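Local coordinates for aspergillopepsin II heavy chain (Aspergillus niger var. macrosporus, PDB 1Y43), which forms the larger part of a two-chain acid endopeptidase of the peptidase G1 family, with aspartic-type and glutamic-type endopeptidase activity, at residues Cys6-Val11 and Gly26-Tyr31; Cys18-Leu23 and Asp99-Asn104; Phe52-Ile57 and Gln86-Thr91. All blocks are in the same frame, centred on the assembly; numbering follows the deposited sequence.

Contact 1 is the core pairing of the three: two neighbouring strands in register, joined by four backbone hydrogen bonds, its centre about 7 Å from the chain centre and most touching residues buried. The centres of contacts 2 and 3 lie about 15 Å out; both are partly buried and rely on side chains. Contacts 1 and 2 each contain a disulfide, contact 3 none. In contact 2 the disulfide and a threonine hydroxyl tie the start of strand 22-32 to a loop; in contact 3 a valine on a phenylalanine face and a glutamine amide join a loop to strand 86-92. Contacts 1 and 2 share strand 22-32, whereas contacts 1 and 3 touch where V27 CG1 packs on I57 CG2.

Contact 1 (Cys6-Val11 and Gly26-Tyr31); sequences CASAWV and GVDFCY. With SO4 (sulfate ion), chain D.
A7 and F29 form the tightest apolar meeting between these antiparallel strands, whose local directions differ by 163°. The methyl CB of A7 lies 3.5 Å from F29 CE2, while A7 O sits over one face of the ring, offset toward its rim. A9 CB reaches the edge of the same ring near CZ, 3.8 Å away. F29 is turned there by a nearly eclipsed chi1 of 8°, which folds its ring across the neighbouring strand. Two backbone pairs fix the register: F29 N donates to A7 O at 2.9 Å, and A7 N returns a bond to F29 O; A9 N to V27 O and V27 N to A9 O repeat the exchange at 3.0 Å.

The other face carries C6, S8, W10, D28 and C30. Its C6-C30 disulfide spans a non-hydrogen-bonded pair, with SG to SG at 2.0 Å and chi3 at 109°. D28 OD1 comes close to S8 CB, 3.1 Å, while S8 OG lies in plane at the W10 ring edge and bonds weakly to E110 O. The looser side is where D28, C30 and Y31 are partly exposed; Y31 makes no contact with 6-11, and its OH hydrogen-bonds to G34 N and to O1 of a sulfate ion, probably from the crystallisation liquor.

The pair belongs to the hairpin of strands 4-13 and 22-32. Strand 104-114 flanks the former, where W10 NE1 bonds to E110 OE1; strand 35-45 flanks the latter, with Y38 against F29; and an aromatic side chain of the other chain meets W10 edge-to-face.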
loop_
_atom_site.group_PDB
_atom_site.type_symbol
_atom_site.label_atom_id
_atom_site.label_comp_id
_atom_site.label_asym_id
_atom_site.label_seq_id
_atom_site.Cartn_x
_atom_site.Cartn_y
_atom_site.Cartn_z
ATOM N N CYS B 6 10.265 0.682 -10.695
ATOM C CA CYS B 6 9.361 1.289 -9.713
ATOM C C CYS B 6 8.898 0.273 -8.680
ATOM O O CYS B 6 9.076 -0.938 -8.838
ATOM C CB CYS B 6 8.092 1.830 -10.393
ATOM S SG CYS B 6 8.296 3.059 -11.722
ATOM N N ALA B 7 8.236 0.794 -7.650
ATOM C CA ALA B 7 7.638 -0.004 -6.589
ATOM C C ALA B 7 6.594 0.916 -5.955
ATOM O O ALA B 7 6.601 2.117 -6.204
ATOM C CB ALA B 7 8.692 -0.418 -5.566
ATOM N N SER B 8 5.653 0.355 -5.213
ATOM C CA SER B 8 4.647 1.170 -4.548
ATOM C C SER B 8 4.450 0.642 -3.120
ATOM O O SER B 8 4.712 -0.536 -2.840
ATOM C CB SER B 8 3.321 1.107 -5.316
ATOM O OG SER B 8 2.743 -0.187 -5.210
ATOM N N ALA B 9 4.001 1.510 -2.228
ATOM C CA ALA B 9 3.718 1.117 -0.854
ATOM C C ALA B 9 2.341 1.701 -0.582
ATOM O O ALA B 9 2.092 2.881 -0.861
ATOM C CB ALA B 9 4.735 1.714 0.106
ATOM N N TRP B 10 1.453 0.891 -0.028
ATOM C CA TRP B 10 0.103 1.349 0.252
ATOM C C TRP B 10 -0.572 0.564 1.372
ATOM O O TRP B 10 -0.069 -0.468 1.806
ATOM C CB TRP B 10 -0.743 1.235 -1.033
ATOM C CG TRP B 10 -0.703 -0.108 -1.705
ATOM C CD1 TRP B 10 0.175 -0.519 -2.676
ATOM C CD2 TRP B 10 -1.621 -1.195 -1.512
ATOM N NE1 TRP B 10 -0.150 -1.781 -3.101
ATOM C CE2 TRP B 10 -1.247 -2.220 -2.405
ATOM C CE3 TRP B 10 -2.726 -1.394 -0.673
ATOM C CZ2 TRP B 10 -1.945 -3.434 -2.489
ATOM C CZ3 TRP B 10 -3.420 -2.608 -0.759
ATOM C CH2 TRP B 10 -3.024 -3.607 -1.661
ATOM N N VAL B 11 -1.676 1.110 1.883
ATOM C CA VAL B 11 -2.489 0.405 2.868
ATOM C C VAL B 11 -3.851 0.269 2.198
ATOM O O VAL B 11 -4.238 1.097 1.344
ATOM C CB VAL B 11 -2.643 1.155 4.227
ATOM C CG1 VAL B 11 -1.307 1.271 4.907
ATOM C CG2 VAL B 11 -3.314 2.511 4.035
ATOM N N GLY B 26 -1.663 5.155 -1.556
ATOM C CA GLY B 26 -0.247 5.013 -1.308
ATOM C C GLY B 26 0.630 5.911 -2.145
ATOM O O GLY B 26 0.180 6.909 -2.708
ATOM N N VAL B 27 1.887 5.501 -2.263
ATOM C CA VAL B 27 2.894 6.266 -2.972
ATOM C C VAL B 27 3.707 5.373 -3.895
ATOM O O VAL B 27 3.984 4.219 -3.553
ATOM C CB VAL B 27 3.875 6.882 -1.943
ATOM C CG1 VAL B 27 5.040 7.548 -2.646
ATOM C CG2 VAL B 27 3.144 7.880 -1.041
ATOM N N ASP B 28 4.018 5.881 -5.087
ATOM C CA ASP B 28 4.858 5.167 -6.055
ATOM C C ASP B 28 6.242 5.794 -6.003
ATOM O O ASP B 28 6.368 7.003 -5.782
ATOM C CB ASP B 28 4.362 5.365 -7.494
ATOM C CG ASP B 28 3.170 4.496 -7.848
ATOM O OD1 ASP B 28 2.772 3.638 -7.061
ATOM O OD2 ASP B 28 2.634 4.669 -8.954
ATOM N N PHE B 29 7.278 4.978 -6.127
ATOM C CA PHE B 29 8.647 5.502 -6.177
ATOM C C PHE B 29 9.305 4.886 -7.393
ATOM O O PHE B 29 9.301 3.669 -7.544
ATOM C CB PHE B 29 9.506 5.197 -4.929
ATOM C CG PHE B 29 8.883 4.254 -3.950
ATOM C CD1 PHE B 29 8.026 4.731 -2.965
ATOM C CD2 PHE B 29 9.197 2.893 -3.978
ATOM C CE1 PHE B 29 7.483 3.869 -2.012
ATOM C CE2 PHE B 29 8.665 2.013 -3.034
ATOM C CZ PHE B 29 7.807 2.504 -2.049
ATOM N N CYS B 30 9.800 5.731 -8.289
ATOM C CA CYS B 30 10.453 5.263 -9.501
ATOM C C CYS B 30 11.848 5.820 -9.690
ATOM O O CYS B 30 12.142 6.942 -9.278
ATOM C CB CYS B 30 9.623 5.607 -10.724
ATOM S SG CYS B 30 7.983 4.832 -10.793
ATOM N N TYR B 31 12.684 5.020 -10.343
ATOM C CA TYR B 31 14.057 5.365 -10.635
ATOM C C TYR B 31 14.331 5.160 -12.123
ATOM O O TYR B 31 13.940 4.142 -12.702
ATOM C CB TYR B 31 15.012 4.460 -9.856
ATOM C CG TYR B 31 16.435 4.639 -10.321
ATOM C CD1 TYR B 31 17.158 5.767 -9.956
ATOM C CD2 TYR B 31 17.020 3.745 -11.223
ATOM C CE1 TYR B 31 18.423 6.013 -10.475
ATOM C CE2 TYR B 31 18.298 3.987 -11.755
ATOM C CZ TYR B 31 18.984 5.124 -11.372
ATOM O OH TYR B 31 20.234 5.409 -11.881
HETATM S S SO4 D . 20.656 2.085 -14.390
HETATM O O1 SO4 D . 20.805 3.389 -13.637
HETATM O O2 SO4 D . 20.656 2.343 -15.879
HETATM O O3 SO4 D . 21.805 1.182 -14.023
HETATM O O4 SO4 D . 19.343 1.438 -14.025
#

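Contact 2 (Cys18-Leu23 and Asp99-Asn104); sequences CETAIL and DLCETN
C18 and C101 aim their CB atoms at each other's segment, and their sulfurs join in a disulfide, SG to SG 2.0 Å with chi3 75°. The two half-cystines reach the bond differently: in C18 the sulfur extends opposite the backbone N (chi1 173°), whereas in C101 it lies beside the N and opposite the carbonyl carbon. T103 OG1 comes up beside the bridge, 3.5 Å from C18 CB.

A second tie runs from T20. Its hydroxyl OG1 donates to D99 O at 2.8 Å; the C=O...OG1 angle of 167° makes the approach almost end-on. Alongside these ties, L100 turns the end of its side chain back toward A21 and L23. Its CD2 branch does the touching, 4.0 Å from A21 CB and 4.2 Å from L23 CB, while W44 packs against all three residues.

N104 holds the remaining corner. Its OD1 takes a weak bond from C18 N at 3.4 Å and a further bond from D16 N, while ND2 donates to T17 OG1, so the amide bridges several points of the turn before C18. Backbone N-H groups from C101 to N104 converge on the D14 carboxylate. This is a disulfide crosslink between the loop of hairpin 4-13/22-32 and the loop leading into strand 104-114, at the ends of neighbouring strands, where N104 pairs in an antiparallel ladder with the other chain.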
loop_
_atom_site.group_PDB
_atom_site.type_symbol
_atom_site.label_atom_id
_atom_site.label_comp_id
_atom_site.label_asym_id
_atom_site.label_seq_id
_atom_site.Cartn_x
_atom_site.Cartn_y
_atom_site.Cartn_z
ATOM N N CYS B 18 -11.189 -11.120 -0.847
ATOM C CA CYS B 18 -12.391 -10.423 -1.285
ATOM C C CYS B 18 -12.016 -9.889 -2.660
ATOM O O CYS B 18 -11.150 -9.026 -2.768
ATOM C CB CYS B 18 -12.706 -9.266 -0.349
ATOM S SG CYS B 18 -14.074 -8.269 -0.995
ATOM N N GLU B 19 -12.671 -10.390 -3.701
ATOM C CA GLU B 19 -12.334 -10.018 -5.076
ATOM C C GLU B 19 -13.089 -8.884 -5.754
ATOM O O GLU B 19 -12.708 -8.460 -6.843
ATOM C CB GLU B 19 -12.484 -11.234 -5.994
ATOM C CG GLU B 19 -12.102 -12.567 -5.378
ATOM C CD GLU B 19 -10.613 -12.709 -5.157
ATOM O OE1 GLU B 19 -9.826 -12.227 -6.007
ATOM O OE2 GLU B 19 -10.236 -13.323 -4.132
ATOM N N THR B 20 -14.151 -8.392 -5.146
ATOM C CA THR B 20 -14.948 -7.369 -5.800
ATOM C C THR B 20 -14.468 -5.912 -5.732
ATOM O O THR B 20 -14.918 -5.075 -6.522
ATOM C CB THR B 20 -16.399 -7.490 -5.320
ATOM O OG1 THR B 20 -16.400 -7.546 -3.887
ATOM C CG2 THR B 20 -17.026 -8.799 -5.860
ATOM N N ALA B 21 -13.545 -5.613 -4.813
ATOM C CA ALA B 21 -13.031 -4.253 -4.679
ATOM C C ALA B 21 -11.817 -4.180 -3.787
ATOM O O ALA B 21 -11.490 -5.136 -3.080
ATOM C CB ALA B 21 -14.103 -3.336 -4.114
ATOM N N ILE B 22 -11.136 -3.044 -3.878
ATOM C CA ILE B 22 -9.988 -2.730 -3.050
ATOM C C ILE B 22 -10.007 -1.228 -2.850
ATOM O O ILE B 22 -10.075 -0.470 -3.822
ATOM C CB ILE B 22 -8.614 -3.028 -3.685
ATOM C CG1 ILE B 22 -8.561 -4.414 -4.315
ATOM C CG2 ILE B 22 -7.531 -2.903 -2.604
ATOM C CD1 ILE B 22 -7.200 -4.772 -4.881
ATOM N N LEU B 23 -10.025 -0.800 -1.593
ATOM C CA LEU B 23 -9.964 0.619 -1.259
ATOM C C LEU B 23 -8.500 0.769 -0.812
ATOM O O LEU B 23 -8.091 0.194 0.211
ATOM C CB LEU B 23 -10.928 0.965 -0.115
ATOM C CG LEU B 23 -10.714 2.312 0.589
ATOM C CD1 LEU B 23 -10.700 3.481 -0.401
ATOM C CD2 LEU B 23 -11.792 2.510 1.633
ATOM N N ASP B 99 -18.248 -3.306 -4.365
ATOM C CA ASP B 99 -18.558 -3.365 -2.942
ATOM C C ASP B 99 -17.476 -4.068 -2.166
ATOM O O ASP B 99 -17.000 -5.120 -2.567
ATOM C CB ASP B 99 -19.872 -4.115 -2.689
ATOM C CG ASP B 99 -21.086 -3.338 -3.134
ATOM O OD1 ASP B 99 -20.989 -2.105 -3.324
ATOM O OD2 ASP B 99 -22.148 -3.968 -3.312
ATOM N N LEU B 100 -17.106 -3.486 -1.029
ATOM C CA LEU B 100 -16.106 -4.078 -0.162
ATOM C C LEU B 100 -16.732 -5.237 0.610
ATOM O O LEU B 100 -17.946 -5.280 0.789
ATOM C CB LEU B 100 -15.646 -3.054 0.868
ATOM C CG LEU B 100 -14.905 -1.834 0.348
ATOM C CD1 LEU B 100 -14.667 -0.870 1.511
ATOM C CD2 LEU B 100 -13.595 -2.287 -0.282
ATOM N N CYS B 101 -15.911 -6.200 1.019
ATOM C CA CYS B 101 -16.377 -7.304 1.865
ATOM C C CYS B 101 -15.946 -6.965 3.294
ATOM O O CYS B 101 -16.515 -7.468 4.257
ATOM C CB CYS B 101 -15.691 -8.625 1.524
ATOM S SG CYS B 101 -15.722 -9.150 -0.197
ATOM N N GLU B 102 -14.886 -6.160 3.404
ATOM C CA GLU B 102 -14.289 -5.755 4.677
ATOM C C GLU B 102 -13.655 -6.944 5.402
ATOM O O GLU B 102 -13.638 -7.013 6.634
ATOM C CB GLU B 102 -15.301 -4.995 5.548
ATOM C CG GLU B 102 -15.762 -3.706 4.893
ATOM C CD GLU B 102 -16.707 -2.877 5.744
ATOM O OE1 GLU B 102 -17.209 -3.363 6.779
ATOM O OE2 GLU B 102 -16.934 -1.715 5.362
ATOM N N THR B 103 -13.081 -7.858 4.615
ATOM C CA THR B 103 -12.448 -9.053 5.155
ATOM C C THR B 103 -10.925 -9.030 5.152
ATOM O O THR B 103 -10.303 -9.901 5.748
ATOM C CB THR B 103 -12.958 -10.341 4.457
ATOM O OG1 THR B 103 -12.740 -10.238 3.050
ATOM C CG2 THR B 103 -14.456 -10.537 4.727
ATOM N N ASN B 104 -10.316 -8.075 4.450
ATOM C CA ASN B 104 -8.846 -7.986 4.453
ATOM C C ASN B 104 -8.394 -6.556 4.783
ATOM O O ASN B 104 -9.037 -5.589 4.366
ATOM C CB ASN B 104 -8.244 -8.291 3.083
ATOM C CG ASN B 104 -8.781 -9.542 2.441
ATOM O OD1 ASN B 104 -8.880 -9.614 1.223
ATOM N ND2 ASN B 104 -9.077 -10.558 3.254
#

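Contact 3 (Phe52-Ile57 and Gln86-Thr91); sequences FSDITI and QSVTHT
The F52 ring receives V88 CG2 over one face, 3.6 Å from its centroid and 16° off the normal, a CH-pi contact displaced slightly toward CD1. At the ring edge, near its plane, lies H90 N, 3.9 Å from F52 CE1, with H90 CB close by. V88 divides its two methyls between neighbours: CG2 serves the ring, whereas CG1 turns to D54 and meets OD1 at 3.3 Å. The imidazole of H90 leads away from this segment and stacks on Y42, whose ring also meets F52.

The second flat group is the Q86 amide, set alongside the backbone of T56. Q86 NE2 donates to T56 O at 3.2 Å; the C=O...N angle of 122° and the in-plane approach place it on a carbonyl lone pair. OE1 accepts from T56 N, so the amide pairs with both the N-H and C=O of T56, this second bond weak. NE2 also bonds T84 OG1, and T56 O also accepts from N81 ND2. I55 CG1 lies over one face of the amide, 3.6 Å from Q86 NE2.

Here the loop following strand 50-52 packs on an outer strand of the three-stranded antiparallel sheet 62-69, 74-81, 86-92, a loop-to-sheet junction within the concanavalin-like beta-sandwich of this family.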
loop_
_atom_site.group_PDB
_atom_site.type_symbol
_atom_site.label_atom_id
_atom_site.label_comp_id
_atom_site.label_asym_id
_atom_site.label_seq_id
_atom_site.Cartn_x
_atom_site.Cartn_y
_atom_site.Cartn_z
ATOM N N PHE B 52 -2.903 12.241 -6.604
ATOM C CA PHE B 52 -3.176 13.389 -5.746
ATOM C C PHE B 52 -2.146 14.400 -6.252
ATOM O O PHE B 52 -0.962 14.304 -5.920
ATOM C CB PHE B 52 -2.841 13.071 -4.295
ATOM C CG PHE B 52 -3.922 12.369 -3.554
ATOM C CD1 PHE B 52 -5.146 12.994 -3.321
ATOM C CD2 PHE B 52 -3.691 11.122 -3.000
ATOM C CE1 PHE B 52 -6.130 12.385 -2.524
ATOM C CE2 PHE B 52 -4.664 10.505 -2.206
ATOM C CZ PHE B 52 -5.884 11.141 -1.965
ATOM N N SER B 53 -2.597 15.370 -7.035
ATOM C CA SER B 53 -1.706 16.381 -7.608
ATOM C C SER B 53 -1.296 17.537 -6.695
ATOM O O SER B 53 -0.349 18.268 -6.990
ATOM C CB SER B 53 -2.330 16.939 -8.889
ATOM O OG SER B 53 -2.447 15.906 -9.850
ATOM N N ASP B 54 -2.011 17.712 -5.596
ATOM C CA ASP B 54 -1.727 18.800 -4.668
ATOM C C ASP B 54 -0.889 18.409 -3.447
ATOM O O ASP B 54 -1.084 18.946 -2.356
ATOM C CB ASP B 54 -3.037 19.501 -4.254
ATOM C CG ASP B 54 -4.082 18.543 -3.678
ATOM O OD1 ASP B 54 -3.995 17.301 -3.888
ATOM O OD2 ASP B 54 -5.020 19.046 -3.012
ATOM N N ILE B 55 0.014 17.450 -3.628
ATOM C CA ILE B 55 0.892 17.022 -2.544
ATOM C C ILE B 55 2.245 16.602 -3.100
ATOM O O ILE B 55 2.339 15.852 -4.081
ATOM C CB ILE B 55 0.290 15.889 -1.657
ATOM C CG1 ILE B 55 1.158 15.707 -0.400
ATOM C CG2 ILE B 55 0.205 14.562 -2.437
ATOM C CD1 ILE B 55 0.495 14.922 0.725
ATOM N N THR B 56 3.290 17.133 -2.485
ATOM C CA THR B 56 4.664 16.856 -2.878
ATOM C C THR B 56 5.262 15.772 -1.980
ATOM O O THR B 56 5.158 15.847 -0.752
ATOM C CB THR B 56 5.500 18.137 -2.756
ATOM O OG1 THR B 56 4.955 19.129 -3.624
ATOM C CG2 THR B 56 6.947 17.871 -3.126
ATOM N N ILE B 57 5.858 14.765 -2.613
ATOM C CA ILE B 57 6.482 13.635 -1.932
ATOM C C ILE B 57 7.980 13.642 -2.287
ATOM O O ILE B 57 8.327 13.689 -3.470
ATOM C CB ILE B 57 5.877 12.284 -2.435
ATOM C CG1 ILE B 57 4.345 12.305 -2.422
ATOM C CG2 ILE B 57 6.436 11.117 -1.620
ATOM C CD1 ILE B 57 3.723 12.320 -1.046
ATOM N N GLN B 86 1.524 18.672 4.817
ATOM C CA GLN B 86 0.480 18.592 3.774
ATOM C C GLN B 86 -0.400 17.359 4.014
ATOM O O GLN B 86 0.099 16.300 4.367
ATOM C CB GLN B 86 1.079 18.452 2.359
ATOM C CG GLN B 86 1.876 19.638 1.785
ATOM C CD GLN B 86 2.702 19.238 0.541
ATOM O OE1 GLN B 86 2.567 19.822 -0.536
ATOM N NE2 GLN B 86 3.547 18.217 0.692
ATOM N N SER B 87 -1.692 17.487 3.744
ATOM C CA SER B 87 -2.629 16.389 3.929
ATOM C C SER B 87 -3.694 16.510 2.858
ATOM O O SER B 87 -4.197 17.613 2.606
ATOM C CB SER B 87 -3.263 16.476 5.318
ATOM O OG SER B 87 -4.096 15.366 5.589
ATOM N N VAL B 88 -3.972 15.405 2.173
ATOM C CA VAL B 88 -4.985 15.370 1.122
ATOM C C VAL B 88 -5.896 14.168 1.352
ATOM O O VAL B 88 -5.440 13.096 1.764
ATOM C CB VAL B 88 -4.358 15.288 -0.321
ATOM C CG1 VAL B 88 -3.603 16.582 -0.655
ATOM C CG2 VAL B 88 -3.399 14.106 -0.443
ATOM N N THR B 89 -7.186 14.361 1.107
ATOM C CA THR B 89 -8.161 13.291 1.285
ATOM C C THR B 89 -9.105 13.251 0.112
ATOM O O THR B 89 -9.558 14.300 -0.338
ATOM C CB THR B 89 -9.052 13.498 2.569
ATOM O OG1 THR B 89 -8.230 13.457 3.747
ATOM C CG2 THR B 89 -10.145 12.397 2.678
ATOM N N HIS B 90 -9.375 12.053 -0.395
ATOM C CA HIS B 90 -10.350 11.883 -1.463
ATOM C C HIS B 90 -11.521 11.138 -0.835
ATOM O O HIS B 90 -11.330 10.078 -0.236
ATOM C CB HIS B 90 -9.823 11.055 -2.635
ATOM C CG HIS B 90 -10.840 10.875 -3.713
ATOM N ND1 HIS B 90 -11.071 11.823 -4.683
ATOM C CD2 HIS B 90 -11.762 9.893 -3.928
ATOM C CE1 HIS B 90 -12.084 11.448 -5.439
ATOM N NE2 HIS B 90 -12.516 10.281 -4.996
ATOM N N THR B 91 -12.714 11.719 -0.927
ATOM C CA THR B 91 -13.904 11.101 -0.379
ATOM C C THR B 91 -14.711 10.425 -1.490
ATOM O O THR B 91 -14.933 11.013 -2.557
ATOM C CB THR B 91 -14.775 12.160 0.335
ATOM O OG1 THR B 91 -14.035 12.728 1.423
ATOM C CG2 THR B 91 -16.059 11.558 0.873
#